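Side-chain contacts in putative uncharacterized protein (Pseudomonas phage 201phi2-1, PDB 3R4V), which is of unassigned function but belongs to the phage tubulin-like family and holds a bound guanosine-5'-diphosphate: residues A[13-18]-A[30-35]; A[36-41]-A[47-52]; A[7-12]-A[19-24]. All coordinates share one frame; numbering follows the deposited sequence. Where two conformers were deposited one is given.

Overall arrangement
The three contacts join the first beta-alpha-beta unit of a tubulin-like fold and the strand that follows it. Contact 1 packs helix 11-18 on strand 28-32. Contact 3 packs strand 6-10 on the turn after the same helix; its centre lies about 7 Å from that of contact 1. Both touch the bound guanosine-5'-diphosphate, contact 1 through Thr13 and Asn16 and contact 3 through Gly12. Contact 2 comes later in the chain and covers the edge strand 46-49. It is about 6 Å from contact 1 and 12 Å from contact 3, between centres. The nucleotide is about 10 Å from the side chain of Leu49.

Contact 1 (A[13-18]-A[30-35]); sequences TGMNVA and CFDTCD. With GDP (guanosine-5'-diphosphate), chain B.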
# COMPACT_ATOMS: atom_id res chain seq x y z
N THR A 13 7.38 7.89 1.29
CA THR A 13 7.67 6.48 1.47
C THR A 13 7.68 5.77 0.13
O THR A 13 8.57 4.96 -0.15
CB THR A 13 6.68 5.81 2.42
OG1 THR A 13 6.86 6.34 3.74
CG2 THR A 13 6.91 4.33 2.46
N GLY A 14 6.69 6.08 -0.71
CA GLY A 14 6.63 5.55 -2.06
C GLY A 14 7.85 5.93 -2.88
O GLY A 14 8.39 5.10 -3.60
N MET A 15 8.28 7.18 -2.77
CA MET A 15 9.47 7.64 -3.48
C MET A 15 10.69 6.85 -3.02
O MET A 15 11.53 6.45 -3.83
CB MET A 15 9.71 9.14 -3.24
CG MET A 15 8.62 10.06 -3.77
SD MET A 15 8.62 10.22 -5.57
CE MET A 15 10.24 10.90 -5.86
N ASN A 16 10.77 6.63 -1.71
CA ASN A 16 11.91 5.92 -1.14
C ASN A 16 11.94 4.46 -1.60
O ASN A 16 12.99 3.95 -1.95
CB ASN A 16 11.90 6.01 0.39
CG ASN A 16 12.10 7.44 0.91
OD1 ASN A 16 12.48 8.36 0.17
ND2 ASN A 16 11.88 7.61 2.21
N VAL A 17 10.78 3.80 -1.62
CA VAL A 17 10.73 2.43 -2.10
C VAL A 17 11.07 2.36 -3.59
O VAL A 17 11.77 1.45 -4.03
CB VAL A 17 9.36 1.77 -1.83
CG1 VAL A 17 9.30 0.39 -2.48
CG2 VAL A 17 9.14 1.65 -0.34
N ALA A 18 10.58 3.33 -4.36
CA ALA A 18 10.89 3.40 -5.79
C ALA A 18 12.39 3.37 -6.11
O ALA A 18 12.82 2.77 -7.11
CB ALA A 18 10.24 4.62 -6.42
N CYS A 30 6.00 7.68 -10.29
CA CYS A 30 6.03 8.24 -8.94
C CYS A 30 5.27 9.56 -8.87
O CYS A 30 5.34 10.36 -9.79
CB CYS A 30 7.47 8.48 -8.49
SG CYS A 30 8.48 7.00 -8.46
N PHE A 31 4.59 9.78 -7.75
CA PHE A 31 3.83 11.01 -7.53
C PHE A 31 4.06 11.54 -6.12
O PHE A 31 4.12 10.78 -5.16
CB PHE A 31 2.33 10.75 -7.74
CG PHE A 31 2.01 10.19 -9.09
CD1 PHE A 31 1.97 8.82 -9.30
CD2 PHE A 31 1.80 11.03 -10.17
CE1 PHE A 31 1.70 8.29 -10.55
CE2 PHE A 31 1.54 10.51 -11.43
CZ PHE A 31 1.49 9.14 -11.62
N ASP A 32 4.18 12.86 -6.01
CA ASP A 32 4.31 13.52 -4.71
C ASP A 32 3.86 14.96 -4.84
O ASP A 32 3.56 15.44 -5.94
CB ASP A 32 5.75 13.46 -4.20
CG ASP A 32 5.84 13.39 -2.67
OD1 ASP A 32 6.93 13.06 -2.15
OD2 ASP A 32 4.83 13.66 -1.98
N THR A 33 3.81 15.65 -3.71
CA THR A 33 3.33 17.03 -3.65
C THR A 33 4.48 18.03 -3.63
O THR A 33 4.28 19.24 -3.78
CB THR A 33 2.45 17.22 -2.42
OG1 THR A 33 3.14 16.74 -1.27
CG2 THR A 33 1.14 16.45 -2.58
N CYS A 34 5.69 17.52 -3.41
CA CYS A 34 6.89 18.34 -3.51
C CYS A 34 8.06 17.44 -3.89
O CYS A 34 7.85 16.31 -4.30
CB CYS A 34 7.17 19.10 -2.21
SG CYS A 34 8.30 20.52 -2.41
N ASP A 35 9.28 17.96 -3.78
CA ASP A 35 10.45 17.21 -4.22
C ASP A 35 11.40 16.80 -3.09
O ASP A 35 12.57 16.51 -3.33
CB ASP A 35 11.23 17.99 -5.30
CG ASP A 35 11.87 19.27 -4.77
OD1 ASP A 35 11.54 19.71 -3.64
OD2 ASP A 35 12.71 19.86 -5.49
PB GDP B . 4.01 11.67 2.82
O1B GDP B . 5.09 12.18 1.89
O2B GDP B . 3.19 10.65 2.07
O3B GDP B . 3.16 12.83 3.32
O3A GDP B . 4.68 11.01 4.11
PA GDP B . 5.90 9.96 4.13
O1A GDP B . 7.22 10.57 3.68
O2A GDP B . 5.56 8.73 3.34
O5' GDP B . 5.97 9.66 5.68
C5' GDP B . 4.82 9.19 6.41
C4' GDP B . 5.26 8.38 7.62
O4' GDP B . 5.81 7.12 7.18
C3' GDP B . 6.38 9.04 8.42
O3' GDP B . 5.83 9.82 9.47
C2' GDP B . 7.15 7.86 8.97
O2' GDP B . 6.51 7.35 10.14
C1' GDP B . 6.99 6.78 7.92
N9 GDP B . 8.07 6.79 6.91
C8 GDP B . 8.68 7.86 6.35
N7 GDP B . 9.59 7.47 5.43
C5 GDP B . 9.56 6.12 5.36
C6 GDP B . 10.25 5.06 4.59
O6 GDP B . 11.11 5.35 3.74
N1 GDP B . 9.91 3.78 4.84
C2 GDP B . 8.97 3.44 5.75
N2 GDP B . 8.66 2.14 5.96
N3 GDP B . 8.30 4.36 6.49
C4 GDP B . 8.55 5.68 6.34
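Met15 CG stands anti to the carbonyl carbon (chi1 -64°), and the chain then bends at chi2 and at chi3, which folds the thioether towards strand 30-32. Cys30 also has its SG anti to its own carbonyl carbon. This places the sulfur against helix 13-18, where Cys30 SG lies 3.6 Å from Ala18 CB. One turn back along the helix, Met15 SD rests against Cys30 CB at 3.6 Å. The two sulfur-bearing side chains pack between helix and strand, and no hydrogen bond crosses. At the strand end, Met15 CG passes Asp32 OD1 at 3.8 Å, and the two side chains run obliquely to each other. The helix and strand segments run nearly antiparallel, at 151° between their directions. This is the helix-to-second-strand half of the beta-alpha-beta unit formed by strand 6-10, helix 11-18 and strand 28-32, in a tubulin-like nucleotide-binding fold. The N-terminal part of the helix faces the guanosine-5'-diphosphate. Thr13 grips O2A twice, through its backbone N and through OG1, the latter at 2.7 Å. Asn16 ND2 gives an almost straight bond to O6 of the base, 2.8 Å long at 176°. Asn37 ND2 holds the other end of that amide, OD1. Asp32 OD2 accepts a hydrogen bond from Thr33 N at 2.8 Å; the N-H comes from the anti side, tilted out of the carboxylate plane. The Asp32 side chain also lies about 4 Å from a bound magnesium ion.

Contact 2 (A[36-41]-A[47-52]); sequences KNVVDV and VTLTKG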
# COMPACT_ATOMS: atom_id res chain seq x y z
N LYS A 36 10.89 16.77 -1.86
CA LYS A 36 11.73 16.48 -0.70
C LYS A 36 12.39 15.11 -0.79
O LYS A 36 13.47 14.89 -0.23
CB LYS A 36 10.93 16.60 0.60
CG LYS A 36 10.22 17.94 0.76
CD LYS A 36 9.63 18.11 2.15
CE LYS A 36 8.61 19.24 2.18
NZ LYS A 36 9.15 20.52 1.65
N ASN A 37 11.75 14.19 -1.50
CA ASN A 37 12.22 12.82 -1.60
C ASN A 37 12.77 12.42 -2.95
O ASN A 37 13.14 11.27 -3.16
CB ASN A 37 11.09 11.85 -1.21
CG ASN A 37 10.80 11.88 0.26
OD1 ASN A 37 10.20 12.82 0.76
ND2 ASN A 37 11.20 10.82 0.97
N VAL A 38 12.83 13.38 -3.88
CA VAL A 38 13.38 13.11 -5.20
C VAL A 38 14.90 13.03 -5.11
O VAL A 38 15.53 13.96 -4.61
CB VAL A 38 12.98 14.20 -6.21
CG1 VAL A 38 13.64 13.95 -7.56
CG2 VAL A 38 11.46 14.28 -6.34
N VAL A 39 15.47 11.93 -5.59
CA VAL A 39 16.93 11.81 -5.68
C VAL A 39 17.38 11.50 -7.11
O VAL A 39 16.55 11.24 -7.98
CB VAL A 39 17.50 10.76 -4.70
CG1 VAL A 39 17.22 11.17 -3.26
CG2 VAL A 39 16.91 9.37 -4.97
N ASP A 40 18.68 11.52 -7.34
CA ASP A 40 19.23 11.35 -8.68
C ASP A 40 18.75 10.10 -9.42
O ASP A 40 18.46 10.16 -10.61
CB ASP A 40 20.76 11.38 -8.65
CG ASP A 40 21.33 12.78 -8.77
OD1 ASP A 40 20.69 13.74 -8.29
OD2 ASP A 40 22.42 12.93 -9.36
N VAL A 41 18.66 8.97 -8.71
CA VAL A 41 18.28 7.70 -9.35
C VAL A 41 16.88 7.73 -9.96
O VAL A 41 16.56 6.92 -10.83
CB VAL A 41 18.37 6.49 -8.38
CG1 VAL A 41 19.82 6.22 -7.99
CG2 VAL A 41 17.49 6.70 -7.16
N VAL A 47 8.47 10.70 -12.78
CA VAL A 47 8.17 11.45 -11.56
C VAL A 47 7.29 12.63 -11.89
O VAL A 47 7.62 13.45 -12.75
CB VAL A 47 9.46 11.95 -10.87
CG1 VAL A 47 9.10 12.76 -9.64
CG2 VAL A 47 10.35 10.78 -10.50
N THR A 48 6.15 12.72 -11.20
CA THR A 48 5.23 13.83 -11.41
C THR A 48 4.87 14.46 -10.07
O THR A 48 4.41 13.77 -9.16
CB THR A 48 3.95 13.37 -12.12
OG1 THR A 48 4.30 12.68 -13.33
CG2 THR A 48 3.06 14.57 -12.45
N LEU A 49 5.11 15.76 -9.94
CA LEU A 49 4.79 16.50 -8.72
C LEU A 49 3.58 17.40 -8.95
O LEU A 49 3.52 18.12 -9.94
CB LEU A 49 5.98 17.35 -8.28
CG LEU A 49 7.32 16.62 -8.16
CD1 LEU A 49 8.42 17.59 -7.76
CD2 LEU A 49 7.23 15.47 -7.17
N THR A 50 2.61 17.33 -8.03
CA THR A 50 1.41 18.15 -8.12
C THR A 50 1.74 19.63 -7.98
O THR A 50 2.76 20.01 -7.40
CB THR A 50 0.36 17.77 -7.04
OG1 THR A 50 0.96 17.81 -5.74
CG2 THR A 50 -0.19 16.37 -7.29
N LYS A 51 0.87 20.46 -8.54
CA LYS A 51 1.07 21.91 -8.55
C LYS A 51 0.43 22.57 -7.33
O LYS A 51 -0.59 22.10 -6.82
CB LYS A 51 0.50 22.50 -9.84
CG LYS A 51 1.35 22.22 -11.09
CD LYS A 51 0.49 21.88 -12.30
CE LYS A 51 -0.56 22.96 -12.57
NZ LYS A 51 0.05 24.26 -12.96
N GLY A 52 1.05 23.65 -6.87
CA GLY A 52 0.52 24.44 -5.77
C GLY A 52 0.44 23.74 -4.43
O GLY A 52 -0.37 24.12 -3.58
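Val47 meets Val38 through one methyl of each side chain: Val47 CG1 lies 4.3 Å from Val38 CG2. Val47 is on strand 47-49, and its CB points toward the loop 36-41. Its chi1 of 178° sets CG1 anti to the backbone N, and this is the branch that touches. In Val38 (chi1 177°) CG1 is likewise anti to the backbone N, but there the touching methyl is the other branch, CG2. The CB of Val38 points toward the strand in return. Thr48 follows, and its side chain turns to the other face of the strand. Its backbone pairs with Cys30 and Asp32, which makes strand 46-49 the neighbour of strand 28-32 in the sheet. Leu49 comes back to the face of Val47 and points toward the loop. Its CD2 lies 4.5 Å from Val38 CG2, so one methyl of Val38 meets both strand residues. The two strand residues that touch are two positions apart, as expected where alternate side chains of a strand share a face. With Thr50 the chain leaves the strand and the contact. The contact joins the loop connecting strands 28-32 and 46-49 to the outermost strand at this end of the sheet, in the tubulin-like fold. Val38 also touches Met15 of helix 11-18. Only 84 Å² is buried between the segments, and all three side chains are partly exposed, so this is a touch near the surface. Three methyl-bearing side chains meet by dispersion alone, with no hydrogen bond across, so the contact is apolar and non-directional.

Contact 3 (A[7-12]-A[19-24]); sequences LIFAGG and TKLVDL. With GDP (guanosine-5'-diphosphate), chain B.
Strand 7-10 faces the turn 19-24 without backbone pairing between them, and the nearest CA atoms, those of Leu7 and Leu24, are 8.9 Å apart. Alternate strand residues reach the turn. Leu7 CD2 lies 3.9 Å from Leu24 CD1, and the other methyl, Leu7 CD1, is close behind at 4.1 Å from Leu24 CD1. The two leucine side chains cross at about a right angle. Further along the strand, Phe9 CZ meets Leu21 CD1 at 3.5 Å. The Phe9 and Leu21 side chains again cross at about a right angle. Leu24 N is hydrogen-bonded to Leu21 O at 2.9 Å, which ties the two contacting leucines together. Past the strand, Gly11 and Gly12 carry the chain to the nucleotide, near the start of the helix. Gly12 N gives a straight bond to O1B of guanosine-5'-diphosphate, 2.8 Å at 174°. The turn follows the helix of the beta-alpha-beta unit 6-10, 11-18, 28-32 and packs back on that unit's first strand. Strand 6-10 lies between strands 28-32 and 84-89 in the sheet. Helix 161-178 packs here too, with Ile172 touching both Leu7 and Leu21.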
# COMPACT_ATOMS: atom_id res chain seq x y z
N LEU A 7 3.76 0.23 -12.17
CA LEU A 7 4.01 0.40 -10.74
C LEU A 7 3.86 1.87 -10.36
O LEU A 7 4.50 2.76 -10.95
CB LEU A 7 5.40 -0.09 -10.36
CG LEU A 7 5.65 -1.58 -10.62
CD1 LEU A 7 6.20 -1.78 -12.03
CD2 LEU A 7 6.63 -2.12 -9.61
N ILE A 8 3.04 2.12 -9.34
CA ILE A 8 2.73 3.48 -8.93
C ILE A 8 3.15 3.71 -7.48
O ILE A 8 2.80 2.91 -6.61
CB ILE A 8 1.23 3.72 -9.07
CG1 ILE A 8 0.81 3.56 -10.53
CG2 ILE A 8 0.85 5.10 -8.52
CD1 ILE A 8 -0.66 3.27 -10.72
N PHE A 9 3.90 4.78 -7.23
CA PHE A 9 4.41 5.11 -5.90
C PHE A 9 3.99 6.52 -5.54
O PHE A 9 4.05 7.42 -6.37
CB PHE A 9 5.94 5.04 -5.87
CG PHE A 9 6.47 3.68 -6.13
CD1 PHE A 9 6.68 2.79 -5.09
CD2 PHE A 9 6.68 3.25 -7.43
CE1 PHE A 9 7.14 1.50 -5.33
CE2 PHE A 9 7.15 1.97 -7.68
CZ PHE A 9 7.37 1.09 -6.63
N ALA A 10 3.59 6.71 -4.29
CA ALA A 10 3.07 8.01 -3.86
C ALA A 10 3.62 8.42 -2.51
O ALA A 10 3.78 7.59 -1.61
CB ALA A 10 1.56 7.98 -3.81
N GLY A 11 3.92 9.71 -2.38
CA GLY A 11 4.38 10.26 -1.12
C GLY A 11 5.85 9.92 -0.90
O GLY A 11 6.46 9.21 -1.71
N GLY A 12 6.43 10.43 0.18
CA GLY A 12 7.82 10.15 0.50
C GLY A 12 8.19 8.67 0.58
O GLY A 12 9.19 8.24 -0.00
N THR A 19 13.21 4.01 -5.27
CA THR A 19 14.65 4.06 -5.55
C THR A 19 15.25 2.66 -5.68
O THR A 19 16.28 2.46 -6.30
CB THR A 19 15.43 4.86 -4.47
OG1 THR A 19 15.41 4.14 -3.22
CG2 THR A 19 14.83 6.25 -4.27
N LYS A 20 14.57 1.68 -5.08
CA LYS A 20 15.09 0.32 -5.07
C LYS A 20 14.62 -0.45 -6.29
O LYS A 20 15.05 -1.58 -6.53
CB LYS A 20 14.70 -0.37 -3.77
CG LYS A 20 15.18 0.40 -2.56
CD LYS A 20 14.89 -0.31 -1.26
CE LYS A 20 15.61 0.40 -0.12
NZ LYS A 20 17.06 0.54 -0.42
N LEU A 21 13.74 0.17 -7.07
CA LEU A 21 13.14 -0.47 -8.22
C LEU A 21 13.39 0.29 -9.53
O LEU A 21 12.67 0.07 -10.51
CB LEU A 21 11.64 -0.65 -7.98
CG LEU A 21 11.29 -1.53 -6.77
CD1 LEU A 21 9.83 -1.37 -6.33
CD2 LEU A 21 11.60 -2.99 -7.09
N VAL A 22 14.40 1.16 -9.55
CA VAL A 22 14.64 1.99 -10.72
C VAL A 22 15.02 1.17 -11.96
O VAL A 22 14.88 1.64 -13.09
CB VAL A 22 15.71 3.08 -10.46
CG1 VAL A 22 15.18 4.12 -9.49
CG2 VAL A 22 17.01 2.45 -9.96
N ASP A 23 15.47 -0.06 -11.74
CA ASP A 23 15.81 -0.92 -12.86
C ASP A 23 14.58 -1.26 -13.70
O ASP A 23 14.71 -1.73 -14.83
CB ASP A 23 16.49 -2.20 -12.36
CG ASP A 23 15.67 -2.93 -11.33
OD1 ASP A 23 15.66 -2.49 -10.15
OD2 ASP A 23 15.02 -3.93 -11.69
N LEU A 24 13.39 -1.03 -13.15
CA LEU A 24 12.14 -1.28 -13.87
C LEU A 24 11.75 -0.10 -14.78
O LEU A 24 10.83 -0.21 -15.58
CB LEU A 24 11.00 -1.60 -12.90
CG LEU A 24 11.22 -2.87 -12.07
CD1 LEU A 24 10.00 -3.15 -11.19
CD2 LEU A 24 11.54 -4.05 -12.98
PB GDP B . 4.01 11.67 2.82
O1B GDP B . 5.09 12.18 1.89
O2B GDP B . 3.19 10.65 2.07
O3B GDP B . 3.16 12.83 3.32
O3A GDP B . 4.68 11.01 4.11
PA GDP B . 5.90 9.96 4.13
O1A GDP B . 7.22 10.57 3.68
O2A GDP B . 5.56 8.73 3.34
O5' GDP B . 5.97 9.66 5.68
C5' GDP B . 4.82 9.19 6.41
C4' GDP B . 5.26 8.38 7.62
O4' GDP B . 5.81 7.12 7.18
C3' GDP B . 6.38 9.04 8.42
O3' GDP B . 5.83 9.82 9.47
C2' GDP B . 7.15 7.86 8.97
O2' GDP B . 6.51 7.35 10.14
C1' GDP B . 6.99 6.78 7.92
N9 GDP B . 8.07 6.79 6.91
C8 GDP B . 8.68 7.86 6.35
N7 GDP B . 9.59 7.47 5.43
C5 GDP B . 9.56 6.12 5.36
C6 GDP B . 10.25 5.06 4.59
O6 GDP B . 11.11 5.35 3.74
N1 GDP B . 9.91 3.78 4.84
C2 GDP B . 8.97 3.44 5.75
N2 GDP B . 8.66 2.14 5.96
N3 GDP B . 8.30 4.36 6.49
C4 GDP B . 8.55 5.68 6.34